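Local coordinates for protein ectoine hydroxylase (Sphingopyxis alaskensis, PDB 4MHR) that catalyses the iron- and 2-oxoglutarate-dependent hydroxylation of L-ectoine to 5-hydroxyectoine, a compatible solute that helps cells survive osmotic stress, at residues E227-R231 against H232-A236. Residues are numbered along the deposited sequence; the frame is centred on the assembly and turned at random.
Sequences ELAHR and HGIVA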
loop_
_atom_site.group_PDB
_atom_site.type_symbol
_atom_site.label_atom_id
_atom_site.label_comp_id
_atom_site.label_asym_id
_atom_site.label_seq_id
_atom_site.Cartn_x
_atom_site.Cartn_y
_atom_site.Cartn_z
ATOM N N GLU A 227 11.482 -1.246 -20.049
ATOM C CA GLU A 227 11.775 0.145 -20.304
ATOM C C GLU A 227 11.764 0.988 -18.993
ATOM O O GLU A 227 12.656 1.777 -18.767
ATOM C CB GLU A 227 10.789 0.678 -21.347
ATOM C CG GLU A 227 10.959 2.152 -21.688
ATOM C CD GLU A 227 12.357 2.527 -22.183
ATOM O OE1 GLU A 227 12.986 1.726 -22.919
ATOM O OE2 GLU A 227 12.822 3.649 -21.842
ATOM N N LEU A 228 10.747 0.827 -18.148
ATOM C CA LEU A 228 10.746 1.534 -16.838
ATOM C C LEU A 228 11.984 1.231 -15.980
ATOM O O LEU A 228 12.644 2.119 -15.469
ATOM C CB LEU A 228 9.449 1.190 -16.082
ATOM C CG LEU A 228 8.227 1.852 -16.719
ATOM C CD1 LEU A 228 7.015 1.298 -16.051
ATOM C CD2 LEU A 228 8.257 3.359 -16.507
ATOM N N ALA A 229 12.305 -0.039 -15.856
ATOM C CA ALA A 229 13.416 -0.461 -15.036
ATOM C C ALA A 229 14.779 0.006 -15.544
ATOM O O ALA A 229 15.672 0.317 -14.740
ATOM C CB ALA A 229 13.372 -1.963 -14.864
ATOM N N HIS A 230 14.971 0.030 -16.846
ATOM C CA HIS A 230 16.241 0.563 -17.456
ATOM C C HIS A 230 16.329 2.055 -17.220
ATOM O O HIS A 230 17.369 2.588 -16.888
ATOM C CB HIS A 230 16.299 0.255 -18.989
ATOM C CG HIS A 230 17.294 1.091 -19.771
ATOM N ND1 HIS A 230 18.639 0.778 -19.858
ATOM C CD2 HIS A 230 17.121 2.206 -20.536
ATOM C CE1 HIS A 230 19.251 1.670 -20.624
ATOM N NE2 HIS A 230 18.353 2.546 -21.043
ATOM N N ARG A 231 15.234 2.751 -17.411
ATOM C CA ARG A 231 15.254 4.172 -17.130
ATOM C C ARG A 231 15.436 4.493 -15.646
ATOM O O ARG A 231 16.178 5.419 -15.311
ATOM C CB ARG A 231 13.935 4.769 -17.587
ATOM C CG ARG A 231 13.915 6.261 -17.745
ATOM C CD ARG A 231 12.499 6.672 -18.174
ATOM N NE ARG A 231 12.105 6.030 -19.437
ATOM C CZ ARG A 231 10.854 5.876 -19.873
ATOM N NH1 ARG A 231 9.811 6.276 -19.157
ATOM N NH2 ARG A 231 10.656 5.299 -21.047
ATOM N N HIS A 232 14.748 3.777 -14.748
ATOM C CA HIS A 232 14.742 4.210 -13.318
ATOM C C HIS A 232 15.477 3.322 -12.321
ATOM O O HIS A 232 15.740 3.730 -11.197
ATOM C CB HIS A 232 13.316 4.308 -12.854
ATOM C CG HIS A 232 12.493 5.256 -13.648
ATOM N ND1 HIS A 232 12.719 6.606 -13.627
ATOM C CD2 HIS A 232 11.427 5.056 -14.458
ATOM C CE1 HIS A 232 11.821 7.203 -14.396
ATOM N NE2 HIS A 232 11.027 6.284 -14.906
ATOM N N GLY A 233 15.828 2.109 -12.724
ATOM C CA GLY A 233 16.446 1.194 -11.806
ATOM C C GLY A 233 15.376 0.559 -10.895
ATOM O O GLY A 233 14.143 0.799 -11.003
ATOM N N ILE A 234 15.869 -0.272 -9.997
ATOM C CA ILE A 234 15.046 -0.906 -8.992
ATOM C C ILE A 234 15.615 -0.658 -7.601
ATOM O O ILE A 234 16.825 -0.722 -7.390
ATOM C CB ILE A 234 14.901 -2.386 -9.271
ATOM C CG1 ILE A 234 14.022 -2.612 -10.490
ATOM C CG2 ILE A 234 14.219 -3.028 -8.089
ATOM C CD1 ILE A 234 14.129 -4.012 -11.140
ATOM N N VAL A 235 14.740 -0.455 -6.621
ATOM C CA VAL A 235 15.166 -0.324 -5.221
ATOM C C VAL A 235 14.285 -1.213 -4.317
ATOM O O VAL A 235 13.122 -1.378 -4.561
ATOM C CB VAL A 235 15.044 1.180 -4.818
ATOM C CG1 VAL A 235 15.224 1.414 -3.333
ATOM C CG2 VAL A 235 16.138 1.997 -5.514
ATOM N N ALA A 236 14.834 -1.742 -3.248
ATOM C CA ALA A 236 14.100 -2.611 -2.355
ATOM C C ALA A 236 14.310 -2.120 -0.963
ATOM O O ALA A 236 15.277 -2.504 -0.360
ATOM C CB ALA A 236 14.604 -4.030 -2.476
#
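Arg231 and His232, neighbours at the last turn of helix 222-232, send their side chains alongside each other in the same direction, and the aliphatic part of the arginine roofs the imidazole. Arg231 CG sits 4.1 Å from the centroid of the His232 ring and almost on its normal, a CH-pi contact, while Arg231 CD leans toward His232 NE2 at 3.6 Å. The arginine chain, its CG turned to the far side from the backbone N (chi1 -163°), runs over the ring before bending at chi3, which carries the guanidinium back along the helix to Glu227. Arg231 NH2 donates to Glu227 OE2 at 2.8 Å, on the anti side and tilted from the carboxylate plane, an i to i+4 salt bridge that probably steadies the guanidinium. Leu228 also comes up to the ring, its CD2 4.1 Å from His232 CD2, and Ile189 touches His232 too. Beneath these side chains the helix ends with a glycine at the C' position: His232 N bonds Leu228 O, Gly233 N bonds Ala229 O at 2.7 Å, and the positive phi of Gly233 (79°) turns the chain away. Beyond it, Val235 backbone-bonds Val188 of strand 187-188, in the small sheet of the cupin fold. Were His232 an alanine, the methylenes of Arg231 would probably lose the ring face they lie on, and the contact with Leu228 CD2 would go with it. Past the turn, Ile234 CD1 reaches back to Ala229 CB at 4.3 Å.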